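Local coordinates for RNA-binding protein RO60 (Deinococcus radiodurans, PDB 2NVO) that binds several small RNAs that accumulate during recovery from ultraviolet irradiation and contributes to the resistance of the bacterium to that radiation, at residues D424-E427 / S428-K432; M526-F529 / A530-E533. All coordinates share one frame; numbering follows the deposited sequence.

How the interactions relate
Interaction 1 closes the start of helix 426-432 and interaction 2 the finish of helix 522-530; both helices belong to the VWFA-like domain, and the contacts lie with their nearest atoms about 15 Å apart, without touching. Each is partly buried: Leu-426, Ala-429, Met-526 and Phe-529 pack on neighbouring helices, loops and strands, whereas in interaction 1 a buried aspartate also holds a lysine. At the start of the helix, side-chain hydroxyls accept backbone N-H groups, and a salt bridge spans the first turns beside them. At the finish of the other the work passes to the backbone, where a glycine turns the chain and a salt bridge merely lies alongside.

Interaction 1 of 2, residues D424-E427 / S428-K432; sequences DTLE and SAMQK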
loop_
_atom_site.group_PDB
_atom_site.type_symbol
_atom_site.label_atom_id
_atom_site.label_comp_id
_atom_site.label_asym_id
_atom_site.label_seq_id
_atom_site.Cartn_x
_atom_site.Cartn_y
_atom_site.Cartn_z
ATOM N N ASP A 424 -25.879 -10.592 2.430
ATOM C CA ASP A 424 -25.896 -10.072 1.072
ATOM C C ASP A 424 -24.663 -10.532 0.301
ATOM O O ASP A 424 -23.638 -10.878 0.884
ATOM C CB ASP A 424 -25.953 -8.532 1.097
ATOM C CG ASP A 424 -27.372 -7.992 1.180
ATOM O OD1 ASP A 424 -28.114 -8.080 0.183
ATOM O OD2 ASP A 424 -27.751 -7.450 2.236
ATOM N N THR A 425 -24.777 -10.556 -1.018
ATOM C CA THR A 425 -23.608 -10.676 -1.877
ATOM C C THR A 425 -23.151 -9.274 -2.298
ATOM O O THR A 425 -23.840 -8.290 -2.062
ATOM C CB THR A 425 -23.959 -11.377 -3.168
ATOM O OG1 THR A 425 -25.115 -10.750 -3.730
ATOM C CG2 THR A 425 -24.231 -12.857 -2.929
ATOM N N LEU A 426 -21.997 -9.210 -2.949
ATOM C CA LEU A 426 -21.489 -7.953 -3.476
ATOM C C LEU A 426 -22.544 -7.361 -4.397
ATOM O O LEU A 426 -22.874 -6.190 -4.317
ATOM C CB LEU A 426 -20.184 -8.196 -4.238
ATOM C CG LEU A 426 -19.581 -6.932 -4.867
ATOM C CD1 LEU A 426 -19.381 -5.830 -3.793
ATOM C CD2 LEU A 426 -18.281 -7.243 -5.593
ATOM N N GLU A 427 -23.087 -8.199 -5.265
ATOM C CA GLU A 427 -24.108 -7.769 -6.217
ATOM C C GLU A 427 -25.408 -7.257 -5.567
ATOM O O GLU A 427 -25.930 -6.231 -5.965
ATOM C CB GLU A 427 -24.408 -8.905 -7.206
ATOM C CG GLU A 427 -23.182 -9.785 -7.545
ATOM C CD GLU A 427 -22.883 -10.846 -6.468
ATOM O OE1 GLU A 427 -23.773 -11.676 -6.147
ATOM O OE2 GLU A 427 -21.751 -10.866 -5.959
ATOM N N SER A 428 -25.919 -7.946 -4.544
ATOM C CA SER A 428 -27.161 -7.488 -3.926
ATOM C C SER A 428 -26.941 -6.225 -3.078
ATOM O O SER A 428 -27.803 -5.354 -3.016
ATOM C CB SER A 428 -27.859 -8.616 -3.128
ATOM O OG SER A 428 -27.059 -9.076 -2.055
ATOM N N ALA A 429 -25.784 -6.124 -2.434
ATOM C CA ALA A 429 -25.424 -4.913 -1.689
ATOM C C ALA A 429 -25.293 -3.708 -2.638
ATOM O O ALA A 429 -25.721 -2.612 -2.322
ATOM C CB ALA A 429 -24.124 -5.123 -0.945
ATOM N N MET A 430 -24.676 -3.926 -3.794
ATOM C CA MET A 430 -24.548 -2.856 -4.779
ATOM C C MET A 430 -25.911 -2.273 -5.141
ATOM O O MET A 430 -26.077 -1.056 -5.213
ATOM C CB MET A 430 -23.828 -3.365 -6.040
ATOM C CG MET A 430 -22.317 -3.470 -5.878
ATOM S SD MET A 430 -21.536 -4.213 -7.319
ATOM C CE MET A 430 -21.933 -2.989 -8.571
ATOM N N GLN A 431 -26.893 -3.141 -5.370
ATOM C CA GLN A 431 -28.235 -2.685 -5.731
ATOM C C GLN A 431 -28.944 -1.953 -4.591
ATOM O O GLN A 431 -29.617 -0.949 -4.819
ATOM C CB GLN A 431 -29.092 -3.852 -6.230
ATOM C CG GLN A 431 -28.626 -4.436 -7.557
ATOM C CD GLN A 431 -29.221 -5.811 -7.835
ATOM O OE1 GLN A 431 -29.138 -6.317 -8.957
ATOM N NE2 GLN A 431 -29.816 -6.430 -6.805
ATOM N N LYS A 432 -28.784 -2.445 -3.361
ATOM C CA LYS A 432 -29.338 -1.750 -2.206
ATOM C C LYS A 432 -28.715 -0.381 -2.027
ATOM O O LYS A 432 -29.301 0.481 -1.396
ATOM C CB LYS A 432 -29.165 -2.584 -0.924
ATOM C CG LYS A 432 -30.096 -3.789 -0.880
ATOM C CD LYS A 432 -29.858 -4.663 0.370
ATOM C CE LYS A 432 -30.812 -5.867 0.368
ATOM N NZ LYS A 432 -30.364 -6.875 1.347
#
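Ser-428 carries OG between its backbone N and carbonyl carbon (chi1 62°), and Asp-424 swings its carboxylate to the side of its own backbone N (chi1 -87°), which brings the two side chains together at the start of helix 426-432. Ser-428 OG donates to the anti lone pair of Asp-424 OD1 over 2.7 Å and accepts from Thr-425 N at 2.9 Å, a bent bond (140°). In return Ser-428 N reaches Thr-425 OG1 at 3.0 Å. The extended chain of Lys-432 meets Asp-424 from the opposite direction: NZ sits 2.8 Å from OD1 and 2.8 Å from OD2 of that residue, on the syn lone pairs of both. The carboxylate is thus fixed in its rotation, and its OD2 has a further donor in Thr-421 N, while the ammonium group also binds Gly-419 O. These partners would probably favour the charged forms of both. Behind the cap, the bond from Ala-429 N to Thr-425 O (2.9 Å) begins the helical ladder, and Leu-426 CG lies 4.2 Å from Met-430 SD, whose side chain packs on helix 388-402. Reciprocal bonding between Thr-425, the N-cap residue, and Ser-428 is the capping box, here opening a helix of the VWFA-like domain.

Interaction 2 of 2, residues M526-F529 / A530-E533; sequences MTAF and ARGE
Arg-531 lies back along the last turn of helix 522-530, its guanidinium passing Thr-527 and Ala-528. Among the van der Waals contacts, Thr-527 CG2 stands over one face of that group, offset toward the rim and 3.7 Å from Arg-531 NH1; it gets there by standing anti to the backbone N, which leaves Thr-527 OG1 to bond Pro-523 O. Ala-528 CB touches both charged ends, at 3.7 Å from Arg-531 NH2 and the same from Glu-533 OE2. The ionic contact is a salt bridge from Arg-531 NH2 to Glu-533 OE2, 2.6 Å long but bent at hydrogen (132°), with NH2 on the syn side of the carboxylate and somewhat out of its plane. Backbone hydrogen bonds form the third group. Ala-530 N to Met-526 O and Arg-531 N to Thr-527 O continue the helical pattern; then Glu-533 N turns back to Ala-528 O at 2.9 Å and Gly-532 N to Phe-529 O at 2.9 Å, the latter donor standing above the carbonyl plane. Met-526 and Phe-529 pack against strand 491-496, holding the helix to the sheet of the VWFA-like domain. Gly-532, with its positive phi (83°), and the two bonds back into the last turn make this helix end a Schellman motif.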
loop_
_atom_site.group_PDB
_atom_site.type_symbol
_atom_site.label_atom_id
_atom_site.label_comp_id
_atom_site.label_asym_id
_atom_site.label_seq_id
_atom_site.Cartn_x
_atom_site.Cartn_y
_atom_site.Cartn_z
ATOM N N MET A 526 -7.629 3.319 7.332
ATOM C CA MET A 526 -8.908 3.720 7.904
ATOM C C MET A 526 -9.124 2.988 9.210
ATOM O O MET A 526 -9.601 3.557 10.182
ATOM C CB MET A 526 -10.061 3.441 6.936
ATOM C CG MET A 526 -10.111 4.428 5.759
ATOM S SD MET A 526 -11.159 3.878 4.402
ATOM C CE MET A 526 -12.728 3.917 5.162
ATOM N N THR A 527 -8.764 1.711 9.216
ATOM C CA THR A 527 -8.894 0.899 10.418
ATOM C C THR A 527 -7.957 1.422 11.502
ATOM O O THR A 527 -8.347 1.544 12.655
ATOM C CB THR A 527 -8.562 -0.571 10.116
ATOM O OG1 THR A 527 -9.521 -1.084 9.184
ATOM C CG2 THR A 527 -8.601 -1.407 11.395
ATOM N N ALA A 528 -6.718 1.724 11.132
ATOM C CA ALA A 528 -5.757 2.234 12.111
ATOM C C ALA A 528 -6.260 3.540 12.698
ATOM O O ALA A 528 -6.162 3.776 13.900
ATOM C CB ALA A 528 -4.390 2.431 11.473
ATOM N N PHE A 529 -6.802 4.399 11.837
ATOM C CA PHE A 529 -7.368 5.668 12.286
ATOM C C PHE A 529 -8.531 5.449 13.260
ATOM O O PHE A 529 -8.618 6.107 14.299
ATOM C CB PHE A 529 -7.831 6.492 11.079
ATOM C CG PHE A 529 -8.628 7.707 11.447
ATOM C CD1 PHE A 529 -10.003 7.699 11.342
ATOM C CD2 PHE A 529 -8.001 8.854 11.902
ATOM C CE1 PHE A 529 -10.750 8.811 11.668
ATOM C CE2 PHE A 529 -8.744 9.979 12.239
ATOM C CZ PHE A 529 -10.127 9.951 12.130
ATOM N N ALA A 530 -9.434 4.534 12.924
ATOM C CA ALA A 530 -10.615 4.306 13.753
ATOM C C ALA A 530 -10.220 3.777 15.133
ATOM O O ALA A 530 -10.900 4.049 16.124
ATOM C CB ALA A 530 -11.572 3.330 13.081
ATOM N N ARG A 531 -9.131 3.013 15.175
ATOM C CA ARG A 531 -8.617 2.465 16.430
ATOM C C ARG A 531 -7.882 3.522 17.243
ATOM O O ARG A 531 -7.411 3.237 18.340
ATOM C CB ARG A 531 -7.666 1.296 16.164
ATOM C CG ARG A 531 -8.322 0.046 15.622
ATOM C CD ARG A 531 -7.303 -1.091 15.404
ATOM N NE ARG A 531 -6.141 -0.648 14.634
ATOM C CZ ARG A 531 -5.477 -1.411 13.767
ATOM N NH1 ARG A 531 -5.863 -2.661 13.549
ATOM N NH2 ARG A 531 -4.429 -0.923 13.111
ATOM N N GLY A 532 -7.768 4.732 16.701
ATOM C CA GLY A 532 -7.070 5.814 17.374
ATOM C C GLY A 532 -5.554 5.826 17.200
ATOM O O GLY A 532 -4.861 6.512 17.944
ATOM N N GLU A 533 -5.037 5.083 16.222
ATOM C CA GLU A 533 -3.590 4.950 16.020
ATOM C C GLU A 533 -2.974 5.915 14.983
ATOM O O GLU A 533 -1.784 5.832 14.688
ATOM C CB GLU A 533 -3.243 3.503 15.626
ATOM C CG GLU A 533 -3.729 2.448 16.606
ATOM C CD GLU A 533 -3.822 1.057 15.988
ATOM O OE1 GLU A 533 -4.175 0.102 16.713
ATOM O OE2 GLU A 533 -3.556 0.907 14.777
#